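Local structure of lactaldehyde dehydrogenase (Methanocaldococcus jannaschii, 3PQA) at residues A66-E71 with E181-K186; E74-I79 with C173-K178; V260-K265 with A398-D403. The protein oxidises lactaldehyde to lactate with NAD as preferred cofactor, a step in the biosynthesis of coenzyme F420, and works as a homotetramer. All coordinates share one frame; numbering follows the deposited sequence.

Interaction 1: A66-E71 with E181-K186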
loop_
_atom_site.group_PDB
_atom_site.type_symbol
_atom_site.label_atom_id
_atom_site.label_comp_id
_atom_site.label_asym_id
_atom_site.label_seq_id
_atom_site.Cartn_x
_atom_site.Cartn_y
_atom_site.Cartn_z
ATOM N N ALA B 66 -20.689 10.077 -15.864
ATOM C CA ALA B 66 -19.620 10.735 -16.612
ATOM C C ALA B 66 -19.999 10.927 -18.079
ATOM O O ALA B 66 -19.750 11.985 -18.657
ATOM C CB ALA B 66 -18.320 9.954 -16.501
ATOM N N LYS B 67 -20.590 9.894 -18.683
ATOM C CA LYS B 67 -20.976 9.974 -20.085
ATOM C C LYS B 67 -21.993 11.092 -20.307
ATOM O O LYS B 67 -21.849 11.890 -21.232
ATOM C CB LYS B 67 -21.518 8.634 -20.582
ATOM C CG LYS B 67 -21.863 8.618 -22.065
ATOM C CD LYS B 67 -22.201 7.219 -22.522
ATOM C CE LYS B 67 -22.753 7.223 -23.943
ATOM N NZ LYS B 67 -24.224 7.523 -23.977
ATOM N N GLN B 68 -23.010 11.159 -19.454
ATOM C CA GLN B 68 -24.032 12.215 -19.581
ATOM C C GLN B 68 -23.486 13.639 -19.414
ATOM O O GLN B 68 -23.897 14.555 -20.143
ATOM C CB GLN B 68 -25.156 12.012 -18.586
ATOM C CG GLN B 68 -26.029 10.786 -18.833
ATOM C CD GLN B 68 -27.118 10.722 -17.804
ATOM O OE1 GLN B 68 -27.995 11.583 -17.769
ATOM N NE2 GLN B 68 -27.039 9.740 -16.915
ATOM N N ILE B 69 -22.579 13.820 -18.446
ATOM C CA ILE B 69 -21.947 15.125 -18.208
ATOM C C ILE B 69 -21.175 15.530 -19.459
ATOM O O ILE B 69 -21.273 16.668 -19.913
ATOM C CB ILE B 69 -20.995 15.108 -16.982
ATOM C CG1 ILE B 69 -21.786 14.883 -15.687
ATOM C CG2 ILE B 69 -20.187 16.425 -16.882
ATOM C CD1 ILE B 69 -20.917 14.656 -14.425
ATOM N N LYS B 70 -20.425 14.584 -20.021
ATOM C CA LYS B 70 -19.686 14.833 -21.259
ATOM C C LYS B 70 -20.609 15.236 -22.416
ATOM O O LYS B 70 -20.290 16.167 -23.165
ATOM C CB LYS B 70 -18.825 13.619 -21.619
ATOM C CG LYS B 70 -17.939 13.781 -22.844
ATOM C CD LYS B 70 -17.135 12.500 -23.085
ATOM C CE LYS B 70 -16.423 12.490 -24.429
ATOM N NZ LYS B 70 -15.242 13.389 -24.416
ATOM N N GLU B 71 -21.757 14.566 -22.545
ATOM C CA GLU B 71 -22.701 14.872 -23.633
ATOM C C GLU B 71 -23.398 16.223 -23.450
ATOM O O GLU B 71 -23.862 16.826 -24.423
ATOM C CB GLU B 71 -23.730 13.749 -23.808
ATOM C CG GLU B 71 -23.109 12.443 -24.305
ATOM C CD GLU B 71 -24.074 11.266 -24.326
ATOM O OE1 GLU B 71 -25.117 11.312 -23.629
ATOM O OE2 GLU B 71 -23.773 10.277 -25.031
ATOM N N GLU B 181 -30.312 10.595 -11.618
ATOM C CA GLU B 181 -31.602 9.914 -11.785
ATOM C C GLU B 181 -31.643 9.054 -13.067
ATOM O O GLU B 181 -32.085 7.912 -13.033
ATOM C CB GLU B 181 -32.745 10.939 -11.740
ATOM C CG GLU B 181 -34.143 10.354 -11.897
ATOM C CD GLU B 181 -35.234 11.415 -11.942
ATOM O OE1 GLU B 181 -35.089 12.473 -11.285
ATOM O OE2 GLU B 181 -36.245 11.183 -12.640
ATOM N N ASN B 182 -31.174 9.596 -14.190
ATOM C CA ASN B 182 -31.124 8.840 -15.453
ATOM C C ASN B 182 -30.269 7.573 -15.358
ATOM O O ASN B 182 -30.647 6.516 -15.871
ATOM C CB ASN B 182 -30.599 9.710 -16.592
ATOM C CG ASN B 182 -31.557 10.824 -16.969
ATOM O OD1 ASN B 182 -32.762 10.722 -16.760
ATOM N ND2 ASN B 182 -31.019 11.900 -17.524
ATOM N N ALA B 183 -29.117 7.698 -14.705
ATOM C CA ALA B 183 -28.206 6.568 -14.511
ATOM C C ALA B 183 -28.814 5.500 -13.622
ATOM O O ALA B 183 -28.685 4.300 -13.902
ATOM C CB ALA B 183 -26.901 7.044 -13.921
ATOM N N LEU B 184 -29.464 5.932 -12.545
ATOM C CA LEU B 184 -30.118 5.007 -11.626
ATOM C C LEU B 184 -31.230 4.225 -12.340
ATOM O O LEU B 184 -31.306 2.998 -12.229
ATOM C CB LEU B 184 -30.666 5.750 -10.398
ATOM C CG LEU B 184 -29.621 6.355 -9.449
ATOM C CD1 LEU B 184 -30.288 7.188 -8.352
ATOM C CD2 LEU B 184 -28.700 5.278 -8.848
ATOM N N LYS B 185 -32.055 4.938 -13.099
ATOM C CA LYS B 185 -33.130 4.318 -13.883
ATOM C C LYS B 185 -32.599 3.290 -14.877
ATOM O O LYS B 185 -33.142 2.189 -14.988
ATOM C CB LYS B 185 -33.929 5.390 -14.621
ATOM C CG LYS B 185 -34.875 6.137 -13.716
ATOM C CD LYS B 185 -35.655 7.202 -14.464
ATOM C CE LYS B 185 -36.704 7.816 -13.549
ATOM N NZ LYS B 185 -36.982 9.234 -13.908
ATOM N N LYS B 186 -31.539 3.663 -15.591
ATOM C CA LYS B 186 -30.909 2.799 -16.587
ATOM C C LYS B 186 -30.488 1.447 -15.998
ATOM O O LYS B 186 -30.637 0.414 -16.650
ATOM C CB LYS B 186 -29.715 3.516 -17.211
ATOM C CG LYS B 186 -28.992 2.767 -18.318
ATOM C CD LYS B 186 -27.940 3.662 -18.967
ATOM C CE LYS B 186 -27.138 2.919 -20.033
ATOM N NZ LYS B 186 -27.989 2.573 -21.201
#

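Interaction 2: E74-I79 with C173-K178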
loop_
_atom_site.group_PDB
_atom_site.type_symbol
_atom_site.label_atom_id
_atom_site.label_comp_id
_atom_site.label_asym_id
_atom_site.label_seq_id
_atom_site.Cartn_x
_atom_site.Cartn_y
_atom_site.Cartn_z
ATOM N N GLU B 74 -21.290 21.615 -22.810
ATOM C CA GLU B 74 -21.471 23.049 -23.103
ATOM C C GLU B 74 -22.643 23.654 -22.322
ATOM O O GLU B 74 -22.512 24.739 -21.732
ATOM C CB GLU B 74 -21.595 23.300 -24.611
ATOM C CG GLU B 74 -21.523 24.785 -25.023
ATOM C CD GLU B 74 -20.282 25.530 -24.525
ATOM O OE1 GLU B 74 -19.245 24.903 -24.205
ATOM O OE2 GLU B 74 -20.344 26.779 -24.476
ATOM N N GLU B 75 -23.766 22.940 -22.306
ATOM C CA GLU B 75 -24.935 23.341 -21.537
ATOM C C GLU B 75 -24.599 23.533 -20.065
ATOM O O GLU B 75 -25.006 24.529 -19.456
ATOM C CB GLU B 75 -26.064 22.316 -21.684
ATOM C CG GLU B 75 -27.388 22.762 -21.066
ATOM C CD GLU B 75 -28.464 21.686 -21.078
ATOM O OE1 GLU B 75 -29.439 21.829 -20.311
ATOM O OE2 GLU B 75 -28.348 20.700 -21.848
ATOM N N LEU B 76 -23.867 22.578 -19.485
ATOM C CA LEU B 76 -23.526 22.671 -18.068
ATOM C C LEU B 76 -22.572 23.836 -17.813
ATOM O O LEU B 76 -22.698 24.536 -16.803
ATOM C CB LEU B 76 -22.939 21.347 -17.558
ATOM C CG LEU B 76 -23.897 20.147 -17.552
ATOM C CD1 LEU B 76 -23.099 18.887 -17.221
ATOM C CD2 LEU B 76 -25.058 20.321 -16.581
ATOM N N ALA B 77 -21.631 24.045 -18.735
ATOM C CA ALA B 77 -20.702 25.176 -18.636
ATOM C C ALA B 77 -21.444 26.513 -18.652
ATOM O O ALA B 77 -21.090 27.418 -17.900
ATOM C CB ALA B 77 -19.662 25.129 -19.746
ATOM N N LYS B 78 -22.470 26.624 -19.501
ATOM C CA LYS B 78 -23.279 27.857 -19.593
ATOM C C LYS B 78 -24.034 28.125 -18.300
ATOM O O LYS B 78 -24.128 29.270 -17.851
ATOM C CB LYS B 78 -24.277 27.800 -20.762
ATOM C CG LYS B 78 -23.668 27.654 -22.145
ATOM C CD LYS B 78 -23.036 28.935 -22.643
ATOM C CE LYS B 78 -22.970 28.953 -24.164
ATOM N NZ LYS B 78 -22.143 30.115 -24.591
ATOM N N ILE B 79 -24.567 27.062 -17.698
ATOM C CA ILE B 79 -25.243 27.186 -16.417
ATOM C C ILE B 79 -24.287 27.728 -15.346
ATOM O O ILE B 79 -24.670 28.593 -14.564
ATOM C CB ILE B 79 -25.901 25.860 -15.968
ATOM C CG1 ILE B 79 -27.123 25.554 -16.850
ATOM C CG2 ILE B 79 -26.346 25.954 -14.499
ATOM C CD1 ILE B 79 -27.546 24.076 -16.860
ATOM N N CYS B 173 -26.462 21.756 -10.005
ATOM C CA CYS B 173 -26.707 20.611 -9.110
ATOM C C CYS B 173 -28.041 19.950 -9.391
ATOM O O CYS B 173 -28.169 18.723 -9.276
ATOM C CB CYS B 173 -26.640 21.049 -7.650
ATOM S SG CYS B 173 -24.975 21.588 -7.214
ATOM N N ILE B 174 -29.028 20.763 -9.770
ATOM C CA ILE B 174 -30.323 20.240 -10.218
ATOM C C ILE B 174 -30.123 19.442 -11.509
ATOM O O ILE B 174 -30.688 18.359 -11.666
ATOM C CB ILE B 174 -31.385 21.375 -10.382
ATOM C CG1 ILE B 174 -31.794 21.903 -9.002
ATOM C CG2 ILE B 174 -32.605 20.872 -11.135
ATOM C CD1 ILE B 174 -32.454 23.300 -9.035
ATOM N N GLU B 175 -29.278 19.958 -12.401
ATOM C CA GLU B 175 -28.945 19.241 -13.630
ATOM C C GLU B 175 -28.206 17.932 -13.365
ATOM O O GLU B 175 -28.488 16.919 -14.010
ATOM C CB GLU B 175 -28.160 20.118 -14.597
ATOM C CG GLU B 175 -29.010 21.224 -15.281
ATOM C CD GLU B 175 -30.366 20.726 -15.765
ATOM O OE1 GLU B 175 -30.420 19.829 -16.639
ATOM O OE2 GLU B 175 -31.389 21.222 -15.248
ATOM N N LEU B 176 -27.265 17.963 -12.421
ATOM C CA LEU B 176 -26.525 16.745 -12.062
ATOM C C LEU B 176 -27.465 15.701 -11.459
ATOM O O LEU B 176 -27.320 14.507 -11.730
ATOM C CB LEU B 176 -25.363 17.060 -11.113
ATOM C CG LEU B 176 -24.523 15.872 -10.616
ATOM C CD1 LEU B 176 -23.828 15.161 -11.781
ATOM C CD2 LEU B 176 -23.504 16.344 -9.583
ATOM N N ALA B 177 -28.425 16.153 -10.648
ATOM C CA ALA B 177 -29.403 15.264 -10.012
ATOM C C ALA B 177 -30.250 14.514 -11.049
ATOM O O ALA B 177 -30.478 13.304 -10.915
ATOM C CB ALA B 177 -30.293 16.044 -9.043
ATOM N N LYS B 178 -30.708 15.239 -12.077
ATOM C CA LYS B 178 -31.395 14.628 -13.220
ATOM C C LYS B 178 -30.508 13.575 -13.904
ATOM O O LYS B 178 -30.972 12.475 -14.218
ATOM C CB LYS B 178 -31.811 15.699 -14.229
ATOM C CG LYS B 178 -32.895 16.638 -13.729
ATOM C CD LYS B 178 -33.118 17.737 -14.756
ATOM C CE LYS B 178 -34.097 18.782 -14.263
ATOM N NZ LYS B 178 -34.160 19.898 -15.248
#

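Interaction 3: V260-K265 with A398-D403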
loop_
_atom_site.group_PDB
_atom_site.type_symbol
_atom_site.label_atom_id
_atom_site.label_comp_id
_atom_site.label_asym_id
_atom_site.label_seq_id
_atom_site.Cartn_x
_atom_site.Cartn_y
_atom_site.Cartn_z
ATOM N N VAL B 260 5.022 35.664 -11.143
ATOM C CA VAL B 260 3.955 36.599 -11.487
ATOM C C VAL B 260 2.821 35.897 -12.241
ATOM O O VAL B 260 1.651 36.054 -11.880
ATOM C CB VAL B 260 4.491 37.814 -12.281
ATOM C CG1 VAL B 260 3.348 38.655 -12.825
ATOM C CG2 VAL B 260 5.395 38.655 -11.385
ATOM N N ASN B 261 3.160 35.138 -13.279
ATOM C CA ASN B 261 2.135 34.416 -14.027
ATOM C C ASN B 261 1.342 33.470 -13.134
ATOM O O ASN B 261 0.109 33.465 -13.174
ATOM C CB ASN B 261 2.742 33.700 -15.242
ATOM C CG ASN B 261 3.233 34.683 -16.295
ATOM O OD1 ASN B 261 2.794 35.840 -16.338
ATOM N ND2 ASN B 261 4.151 34.234 -17.146
ATOM N N ALA B 262 2.053 32.718 -12.294
ATOM C CA ALA B 262 1.403 31.752 -11.401
ATOM C C ALA B 262 0.519 32.464 -10.400
ATOM O O ALA B 262 -0.576 31.976 -10.091
ATOM C CB ALA B 262 2.441 30.885 -10.675
ATOM N N LEU B 263 0.979 33.617 -9.906
ATOM C CA LEU B 263 0.230 34.333 -8.869
ATOM C C LEU B 263 -0.942 35.124 -9.422
ATOM O O LEU B 263 -1.921 35.337 -8.712
ATOM C CB LEU B 263 1.148 35.200 -7.992
ATOM C CG LEU B 263 2.083 34.393 -7.075
ATOM C CD1 LEU B 263 3.243 35.257 -6.583
ATOM C CD2 LEU B 263 1.323 33.783 -5.880
ATOM N N ILE B 264 -0.844 35.556 -10.678
ATOM C CA ILE B 264 -1.992 36.168 -11.370
ATOM C C ILE B 264 -3.143 35.165 -11.439
ATOM O O ILE B 264 -4.262 35.493 -11.072
ATOM C CB ILE B 264 -1.607 36.731 -12.777
ATOM C CG1 ILE B 264 -0.781 38.011 -12.624
ATOM C CG2 ILE B 264 -2.847 36.972 -13.647
ATOM C CD1 ILE B 264 -1.570 39.229 -12.086
ATOM N N LYS B 265 -2.865 33.939 -11.867
ATOM C CA LYS B 265 -3.878 32.869 -11.873
ATOM C C LYS B 265 -4.434 32.620 -10.470
ATOM O O LYS B 265 -5.650 32.638 -10.251
ATOM C CB LYS B 265 -3.294 31.562 -12.434
ATOM C CG LYS B 265 -2.960 31.625 -13.914
ATOM C CD LYS B 265 -2.504 30.267 -14.418
ATOM C CE LYS B 265 -1.385 30.376 -15.470
ATOM N NZ LYS B 265 -1.864 30.583 -16.866
ATOM N N ALA B 398 2.270 28.465 -0.537
ATOM C CA ALA B 398 3.146 28.286 -1.700
ATOM C C ALA B 398 4.425 29.039 -1.472
ATOM O O ALA B 398 4.438 30.041 -0.735
ATOM C CB ALA B 398 2.471 28.775 -3.004
ATOM N N ILE B 399 5.478 28.554 -2.114
ATOM C CA ILE B 399 6.788 29.195 -2.089
ATOM C C ILE B 399 7.440 29.143 -3.469
ATOM O O ILE B 399 7.451 28.098 -4.131
ATOM C CB ILE B 399 7.720 28.564 -1.027
ATOM C CG1 ILE B 399 9.101 29.223 -1.095
ATOM C CG2 ILE B 399 7.838 27.047 -1.204
ATOM C CD1 ILE B 399 9.900 29.085 0.131
ATOM N N PHE B 400 7.988 30.279 -3.883
ATOM C CA PHE B 400 8.678 30.385 -5.151
ATOM C C PHE B 400 10.141 30.586 -4.826
ATOM O O PHE B 400 10.510 31.573 -4.180
ATOM C CB PHE B 400 8.113 31.554 -5.964
ATOM C CG PHE B 400 6.689 31.336 -6.408
ATOM C CD1 PHE B 400 5.631 31.604 -5.548
ATOM C CD2 PHE B 400 6.421 30.849 -7.691
ATOM C CE1 PHE B 400 4.314 31.380 -5.951
ATOM C CE2 PHE B 400 5.105 30.626 -8.111
ATOM C CZ PHE B 400 4.048 30.915 -7.242
ATOM N N THR B 401 10.971 29.640 -5.271
ATOM C CA THR B 401 12.410 29.663 -5.027
ATOM C C THR B 401 13.051 28.612 -5.920
ATOM O O THR B 401 12.372 27.671 -6.353
ATOM C CB THR B 401 12.775 29.380 -3.516
ATOM O OG1 THR B 401 14.192 29.500 -3.318
ATOM C CG2 THR B 401 12.300 27.979 -3.051
ATOM N N ASN B 402 14.346 28.789 -6.200
ATOM C CA ASN B 402 15.149 27.808 -6.914
ATOM C C ASN B 402 16.117 27.073 -5.989
ATOM O O ASN B 402 16.939 26.287 -6.450
ATOM C CB ASN B 402 15.928 28.498 -8.043
ATOM C CG ASN B 402 15.044 28.865 -9.214
ATOM O OD1 ASN B 402 14.239 28.052 -9.673
ATOM N ND2 ASN B 402 15.188 30.088 -9.708
ATOM N N ASP B 403 16.018 27.337 -4.681
ATOM C CA ASP B 403 16.959 26.823 -3.674
ATOM C C ASP B 403 16.428 25.532 -3.027
ATOM O O ASP B 403 15.368 25.538 -2.389
ATOM C CB ASP B 403 17.146 27.929 -2.615
ATOM C CG ASP B 403 18.250 27.638 -1.609
ATOM O OD1 ASP B 403 18.198 26.599 -0.915
ATOM O OD2 ASP B 403 19.142 28.522 -1.465
#

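Interaction 1: A66-E71 with E181-K186
The side-chain amide of Q68 is gripped by three hydrogen bonds, the first of them from ND2 of N182 across the contact to Q68 OE1, at 3.1 Å. The other end of the same amide, NE2, donates twice, to the side-chain oxygen OD1 of N64 a turn earlier on its own helix and to the main-chain oxygen of I179 on the partner helix. The pair illustrates how one glutamine can supply the polar part of a helix-helix contact, here in the Rossmann-type, cofactor-binding part of an aldehyde dehydrogenase. The bond from N182 is nearly straight, with an N-H...O angle of 166°, and Q68 OE1 lies in the plane of the N182 amide, so the N-H is aimed straight at it. At the oxygen it is less ideal, since the donor is tilted 27° from the carbonyl plane of Q68. With three bonds on one amide, its two ends are fixed and a flip about the last torsion would be unfavourable.

Q68 spans the gap between the helices because its chain runs straight out beyond CG (chi2 -179°). N182 comes up obliquely, and the two amide planes are turned well apart. Beside the polar bond, CB of N182 also touches the amide, 3.6 Å from Q68 NE2. Around this link the packing is largely apolar: I69 packs on I179 and on V95 and I99 of helix 88-111, and A183 touches I65. The contact closes on the methyl of A183, whose CB lies 4.0 Å from Q68 NE2.

Interaction 2: E74-I79 with C173-K178
L76 and I79 both come to rest on one residue of 173-178, E175, and following that segment in order explains why a glutamate can serve an apolar contact. C173 at its start, like L176 further on, packs on helix 145-156. Between them E175 sets out toward helix 73-84 and meets it with its hydrocarbon part. Its CB takes the methyl CD2 of L76 at 3.7 Å, the leucine approaching obliquely. The next carbon, CG, is met at 3.6 Å by CD1 of I79, which crosses the glutamate chain at about a right angle.

A bend at chi2 (-44°) then turns the carboxylate of E175 away from these apolar contacts. There its OE1 stands 4.3 Å from OE1 of E75, two like charges that would probably repel each other mildly. At the end of the segment K178, one turn past E175, reaches back so that its NZ binds E175 OE2 at 3.1 Å, on the syn side and close to the carboxylate plane. The salt bridge probably eases the like-charge proximity of E75, whose own other oxygen has a long, weak ion pair with K72.

The short helical axes pass 10.9 Å apart and run roughly antiparallel, at 151°. L76 also packs on V95 of helix 88-111, so this third helix borders the contact. Helix 171-186 links the neighbouring parallel strands 160-165 and 194-196, the beta-alpha-beta crossover of a Rossmann-type fold.

Interaction 3: V260-K265 with A398-D403
The ring of F400 is met from helix 256-268 by two apolar side chains that share its outer end. At the edge, near the ring plane, sits the methyl of A262, with CB 3.7 Å from CE2 and 3.8 Å from CZ of F400. L263 arrives obliquely on the other corner, where its CD2 lies 3.8 Å from F400 CE1 and its branch carbon CG 3.9 Å from the same atom. CZ is thus flanked by both residues, and the ring is fitted into the notch between two successive side chains of the helix.

F400 and L263 reach for each other from opposite directions. F400 leaves its strand toward the helix, and chi1 of -67° sets the ring beside its own backbone N. The leucine starts less directly aimed, and only its branched end draws near.

Just past the strand the chain is shaped by polar bonds: the hydroxyl of T401 accepts from the backbone N of D403 at 3.1 Å, an ST turn, D403 serves as N-cap of helix 404-413, and between them N402 is hydrogen-bonded through its backbone to a second subunit of the tetramer.

Strand 396-400 runs parallel to and between strands 246-250 and 418-421 in the sheet of the catalytic domain, and backbone hydrogen bonding between F400 and I249 holds the base of the ring in that sheet. Helix 256-268 is the crossover from 246-250 to 278-284, with L263 on N248 and V250, and with F291 of helix 288-300 covering V260 and L263.

From the N terminus, helix 55-71 enters interaction 1 and helix 73-84, next in the chain, enters interaction 2. Both contacts are completed by helix 171-186, which meets 74-79 with its first half and 66-71 with its last turns, so the shorter loop of interaction 2 lies within that of interaction 1. Their centres are 12 Å apart, and I69 touches L76 and L176, making one continuous helical layer on the cofactor-binding domain. Interaction 3 opens only afterwards, closing a separate loop of 132 residues in the catalytic domain. It stands about 34 and 40 Å, centre to centre, from interactions 2 and 1, and does not touch either.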